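Local coordinates for protein HpcE (Thermus thermophilus, PDB 1WZO) that probably isomerises 2-hydroxyhepta-2,4-diene-1,7-dioate, probably in the breakdown of aromatic compounds, as a member of the fumarylacetoacetate hydrolase family, at residues Q221-R229 / L238-P246. Residues are numbered along the deposited sequence; the frame is centred on the assembly and turned at random.
Sequences QVRPGDVMR and LENPIEEEP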
ATOM      1  N   GLN B 221     -26.065  24.322  -9.292  1.00 27.29           N
ATOM      2  CA  GLN B 221     -26.853  23.111  -9.471  1.00 27.95           C
ATOM      3  C   GLN B 221     -26.555  22.446 -10.810  1.00 27.71           C
ATOM      4  O   GLN B 221     -26.449  23.111 -11.843  1.00 27.59           O
ATOM      5  CB  GLN B 221     -28.349  23.415  -9.348  1.00 29.01           C
ATOM      6  CG  GLN B 221     -29.243  22.234  -9.689  1.00 30.74           C
ATOM      7  CD  GLN B 221     -30.657  22.397  -9.165  1.00 33.83           C
ATOM      8  OE1 GLN B 221     -31.164  23.514  -9.053  1.00 34.70           O
ATOM      9  NE2 GLN B 221     -31.306  21.281  -8.851  1.00 32.09           N
ATOM     10  N   VAL B 222     -26.409  21.125 -10.784  1.00 24.96           N
ATOM     11  CA  VAL B 222     -26.112  20.373 -11.993  1.00 23.68           C
ATOM     12  C   VAL B 222     -27.095  19.226 -12.180  1.00 24.36           C
ATOM     13  O   VAL B 222     -27.738  18.788 -11.230  1.00 25.64           O
ATOM     14  CB  VAL B 222     -24.673  19.825 -11.956  1.00 24.33           C
ATOM     15  CG1 VAL B 222     -23.683  20.980 -12.027  1.00 22.89           C
ATOM     16  CG2 VAL B 222     -24.452  19.024 -10.680  1.00 20.90           C
ATOM     17  N   ARG B 223     -27.213  18.747 -13.413  1.00 25.30           N
ATOM     18  CA  ARG B 223     -28.140  17.668 -13.717  1.00 26.32           C
ATOM     19  C   ARG B 223     -27.529  16.627 -14.650  1.00 25.22           C
ATOM     20  O   ARG B 223     -26.486  16.861 -15.264  1.00 26.24           O
ATOM     21  CB  ARG B 223     -29.404  18.254 -14.353  1.00 29.43           C
ATOM     22  CG  ARG B 223     -30.069  19.325 -13.505  1.00 31.23           C
ATOM     23  CD  ARG B 223     -31.285  19.904 -14.207  1.00 37.15           C
ATOM     24  NE  ARG B 223     -31.946  20.926 -13.401  1.00 38.86           N
ATOM     25  CZ  ARG B 223     -31.400  22.093 -13.069  1.00 41.18           C
ATOM     26  NH1 ARG B 223     -30.172  22.398 -13.474  1.00 41.07           N
ATOM     27  NH2 ARG B 223     -32.084  22.954 -12.328  1.00 41.91           N
ATOM     28  N   PRO B 224     -28.169  15.452 -14.761  1.00 24.67           N
ATOM     29  CA  PRO B 224     -27.655  14.397 -15.638  1.00 26.07           C
ATOM     30  C   PRO B 224     -27.426  14.951 -17.042  1.00 26.34           C
ATOM     31  O   PRO B 224     -28.268  15.676 -17.568  1.00 26.97           O
ATOM     32  CB  PRO B 224     -28.766  13.353 -15.606  1.00 25.88           C
ATOM     33  CG  PRO B 224     -29.308  13.494 -14.219  1.00 25.41           C
ATOM     34  CD  PRO B 224     -29.382  15.000 -14.055  1.00 25.63           C
ATOM     35  N   GLY B 225     -26.287  14.615 -17.638  1.00 26.27           N
ATOM     36  CA  GLY B 225     -25.992  15.096 -18.974  1.00 26.53           C
ATOM     37  C   GLY B 225     -25.075  16.305 -19.003  1.00 25.54           C
ATOM     38  O   GLY B 225     -24.411  16.557 -20.009  1.00 27.36           O
ATOM     39  N   ASP B 226     -25.029  17.059 -17.910  1.00 26.21           N
ATOM     40  CA  ASP B 226     -24.167  18.235 -17.857  1.00 26.56           C
ATOM     41  C   ASP B 226     -22.698  17.848 -17.844  1.00 27.52           C
ATOM     42  O   ASP B 226     -22.331  16.775 -17.360  1.00 28.01           O
ATOM     43  CB  ASP B 226     -24.448  19.076 -16.609  1.00 27.86           C
ATOM     44  CG  ASP B 226     -25.796  19.758 -16.650  1.00 29.07           C
ATOM     45  OD1 ASP B 226     -26.347  19.916 -17.762  1.00 28.86           O
ATOM     46  OD2 ASP B 226     -26.295  20.149 -15.569  1.00 28.60           O
ATOM     47  N   VAL B 227     -21.863  18.734 -18.380  1.00 25.97           N
ATOM     48  CA  VAL B 227     -20.424  18.533 -18.408  1.00 25.06           C
ATOM     49  C   VAL B 227     -19.829  19.645 -17.556  1.00 25.22           C
ATOM     50  O   VAL B 227     -19.909  20.825 -17.905  1.00 23.75           O
ATOM     51  CB  VAL B 227     -19.861  18.615 -19.846  1.00 25.89           C
ATOM     52  CG1 VAL B 227     -18.345  18.475 -19.824  1.00 25.09           C
ATOM     53  CG2 VAL B 227     -20.472  17.513 -20.703  1.00 26.08           C
ATOM     54  N   MET B 228     -19.254  19.271 -16.420  1.00 23.25           N
ATOM     55  CA  MET B 228     -18.670  20.249 -15.518  1.00 23.96           C
ATOM     56  C   MET B 228     -17.193  20.461 -15.805  1.00 24.68           C
ATOM     57  O   MET B 228     -16.430  19.499 -15.941  1.00 26.89           O
ATOM     58  CB  MET B 228     -18.849  19.796 -14.066  1.00 22.38           C
ATOM     59  CG  MET B 228     -20.295  19.561 -13.664  1.00 22.63           C
ATOM     60  SD  MET B 228     -20.443  18.830 -12.013  1.00 20.65           S
ATOM     61  CE  MET B 228     -19.721  17.228 -12.323  1.00 19.83           C
ATOM     62  N   ARG B 229     -16.796  21.725 -15.917  1.00 25.17           N
ATOM     63  CA  ARG B 229     -15.399  22.056 -16.151  1.00 24.21           C
ATOM     64  C   ARG B 229     -14.994  23.104 -15.128  1.00 24.63           C
ATOM     65  O   ARG B 229     -15.431  24.257 -15.185  1.00 24.33           O
ATOM     66  CB  ARG B 229     -15.176  22.601 -17.564  1.00 26.19           C
ATOM     67  CG  ARG B 229     -13.701  22.732 -17.925  1.00 27.63           C
ATOM     68  CD  ARG B 229     -13.521  23.346 -19.299  1.00 33.09           C
ATOM     69  NE  ARG B 229     -13.888  24.758 -19.316  1.00 35.28           N
ATOM     70  CZ  ARG B 229     -14.519  25.354 -20.323  1.00 38.41           C
ATOM     71  NH1 ARG B 229     -14.864  24.657 -21.397  1.00 38.99           N
ATOM     72  NH2 ARG B 229     -14.796  26.652 -20.260  1.00 39.07           N
ATOM     73  N   LEU B 238     -10.363  20.812 -14.839  1.00 21.50           N
ATOM     74  CA  LEU B 238     -10.858  19.492 -14.455  1.00 21.16           C
ATOM     75  C   LEU B 238     -12.261  19.369 -15.026  1.00 19.84           C
ATOM     76  O   LEU B 238     -13.159  20.121 -14.649  1.00 22.81           O
ATOM     77  CB  LEU B 238     -10.893  19.373 -12.928  1.00 20.83           C
ATOM     78  CG  LEU B 238     -11.472  18.112 -12.274  1.00 19.01           C
ATOM     79  CD1 LEU B 238     -10.623  16.894 -12.621  1.00 16.76           C
ATOM     80  CD2 LEU B 238     -11.504  18.322 -10.751  1.00 19.10           C
ATOM     81  N   GLU B 239     -12.449  18.416 -15.930  1.00 21.06           N
ATOM     82  CA  GLU B 239     -13.737  18.235 -16.578  1.00 21.52           C
ATOM     83  C   GLU B 239     -14.390  16.874 -16.359  1.00 21.26           C
ATOM     84  O   GLU B 239     -13.758  15.829 -16.544  1.00 19.77           O
ATOM     85  CB  GLU B 239     -13.579  18.493 -18.074  1.00 22.28           C
ATOM     86  CG  GLU B 239     -14.815  18.204 -18.894  1.00 24.63           C
ATOM     87  CD  GLU B 239     -14.579  18.441 -20.367  1.00 28.49           C
ATOM     88  OE1 GLU B 239     -14.617  19.615 -20.790  1.00 30.31           O
ATOM     89  OE2 GLU B 239     -14.340  17.455 -21.093  1.00 28.73           O
ATOM     90  N   ASN B 240     -15.664  16.899 -15.976  1.00 18.79           N
ATOM     91  CA  ASN B 240     -16.406  15.666 -15.744  1.00 20.67           C
ATOM     92  C   ASN B 240     -17.869  15.738 -16.139  1.00 20.15           C
ATOM     93  O   ASN B 240     -18.589  16.669 -15.765  1.00 19.43           O
ATOM     94  CB  ASN B 240     -16.352  15.247 -14.268  1.00 19.28           C
ATOM     95  CG  ASN B 240     -14.947  15.117 -13.745  1.00 17.02           C
ATOM     96  OD1 ASN B 240     -14.367  16.080 -13.256  1.00 18.01           O
ATOM     97  ND2 ASN B 240     -14.385  13.922 -13.853  1.00 19.48           N
ATOM     98  N   PRO B 241     -18.327  14.754 -16.920  1.00 21.15           N
ATOM     99  CA  PRO B 241     -19.726  14.726 -17.335  1.00 21.84           C
ATOM    100  C   PRO B 241     -20.498  13.998 -16.232  1.00 25.26           C
ATOM    101  O   PRO B 241     -19.895  13.326 -15.386  1.00 22.09           O
ATOM    102  CB  PRO B 241     -19.682  13.949 -18.643  1.00 21.64           C
ATOM    103  CG  PRO B 241     -18.561  12.985 -18.423  1.00 21.82           C
ATOM    104  CD  PRO B 241     -17.513  13.825 -17.729  1.00 21.34           C
ATOM    105  N   ILE B 242     -21.817  14.140 -16.241  1.00 25.37           N
ATOM    106  CA  ILE B 242     -22.674  13.506 -15.246  1.00 27.13           C
ATOM    107  C   ILE B 242     -23.656  12.551 -15.917  1.00 29.21           C
ATOM    108  O   ILE B 242     -24.232  12.871 -16.957  1.00 30.11           O
ATOM    109  CB  ILE B 242     -23.493  14.554 -14.481  1.00 27.72           C
ATOM    110  CG1 ILE B 242     -22.560  15.596 -13.869  1.00 25.95           C
ATOM    111  CG2 ILE B 242     -24.339  13.874 -13.414  1.00 28.04           C
ATOM    112  CD1 ILE B 242     -23.286  16.764 -13.250  1.00 24.20           C
ATOM    113  N   GLU B 243     -23.832  11.377 -15.319  1.00 29.49           N
ATOM    114  CA  GLU B 243     -24.749  10.365 -15.831  1.00 30.14           C
ATOM    115  C   GLU B 243     -25.594   9.872 -14.662  1.00 30.73           C
ATOM    116  O   GLU B 243     -25.182   9.973 -13.506  1.00 28.28           O
ATOM    117  CB  GLU B 243     -23.978   9.178 -16.424  1.00 30.10           C
ATOM    118  CG  GLU B 243     -23.446   9.366 -17.833  1.00 30.08           C
ATOM    119  CD  GLU B 243     -22.652   8.160 -18.304  1.00 31.07           C
ATOM    120  OE1 GLU B 243     -22.878   7.056 -17.761  1.00 32.93           O
ATOM    121  OE2 GLU B 243     -21.810   8.302 -19.222  1.00 28.78           O
ATOM    122  N   GLU B 244     -26.774   9.345 -14.960  1.00 32.76           N
ATOM    123  CA  GLU B 244     -27.640   8.829 -13.912  1.00 35.80           C
ATOM    124  C   GLU B 244     -27.158   7.447 -13.502  1.00 37.62           C
ATOM    125  O   GLU B 244     -26.550   6.731 -14.300  1.00 36.33           O
ATOM    126  CB  GLU B 244     -29.081   8.736 -14.401  1.00 38.69           C
ATOM    127  CG  GLU B 244     -29.700  10.071 -14.743  1.00 43.18           C
ATOM    128  CD  GLU B 244     -31.118  10.184 -14.238  1.00 45.59           C
ATOM    129  OE1 GLU B 244     -31.308  10.130 -13.001  1.00 46.54           O
ATOM    130  OE2 GLU B 244     -32.039  10.321 -15.071  1.00 47.26           O
ATOM    131  N   GLU B 245     -27.422   7.073 -12.255  1.00 39.89           N
ATOM    132  CA  GLU B 245     -27.011   5.767 -11.767  1.00 42.23           C
ATOM    133  C   GLU B 245     -27.755   4.703 -12.560  1.00 44.70           C
ATOM    134  O   GLU B 245     -28.823   4.967 -13.118  1.00 44.80           O
ATOM    135  CB  GLU B 245     -27.336   5.626 -10.280  1.00 42.70           C
ATOM    136  CG  GLU B 245     -26.738   6.721  -9.423  1.00 43.04           C
ATOM    137  CD  GLU B 245     -26.986   6.515  -7.942  1.00 44.42           C
ATOM    138  OE1 GLU B 245     -28.160   6.333  -7.544  1.00 42.02           O
ATOM    139  OE2 GLU B 245     -26.000   6.545  -7.174  1.00 45.66           O
ATOM    140  N   PRO B 246     -27.197   3.486 -12.627  1.00 46.93           N
ATOM    141  CA  PRO B 246     -27.836   2.395 -13.364  1.00 48.36           C
ATOM    142  C   PRO B 246     -29.273   2.157 -12.911  1.00 49.09           C
ATOM    143  O   PRO B 246     -30.159   2.104 -13.790  1.00 50.10           O
ATOM    144  CB  PRO B 246     -26.918   1.204 -13.083  1.00 48.92           C
ATOM    145  CG  PRO B 246     -26.325   1.534 -11.744  1.00 48.02           C
ATOM    146  CD  PRO B 246     -26.013   2.999 -11.898  1.00 47.77           C
ATOM    147  OXT PRO B 246     -29.494   2.030 -11.686  1.00 50.02           O
TER
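An antiparallel beta hairpin, strands 227-232 and 237-244, pairs Met228 with Asn240 in a hydrogen-bonded couple, Asn240 N reaching Met228 O at 2.7 Å in the carbonyl plane and Met228 N returning to Asn240 O. Ile242 N then meets Asp226 O almost head-on, with a C=O...N angle of 173°. Beyond it the pairing runs into the type II turn Arg223-Asp226, where Gly225 N donates to Ile242 O from above the carbonyl plane at 2.8 Å. Within the turn Asp226 N bonds to Arg223 O, and Asp226 OD2 accepts from Arg223 N, which lies above the carboxylate plane. In this fumarylacetoacetate hydrolase-type domain the hairpin belongs to a mixed sheet, with strand 85-87 flanking 237-244. The side chain of Ile242 points toward 221-229; CG1 anti to the carbonyl carbon (chi1 -55°) and an extended chi2 carry Ile242 CD1 to 3.6 Å from Val222 CB, while Met228, bent at chi3, brings CE to 3.6 Å from Ile242 CG1. An alanine at Ile242 would lose CG1, CG2 and CD1, and is likely to open a gap between Val222 and the Met228 thioether. On the face that carries Val227, Glu239 and Pro241, Val227 CG1 lies 3.7 Å from Glu239 CG, and the Glu239 carboxylate forms a salt bridge with Lys82; farther along, Glu244 CG touches the CB-CG edge of Pro224, 3.5 Å from Pro224 CG.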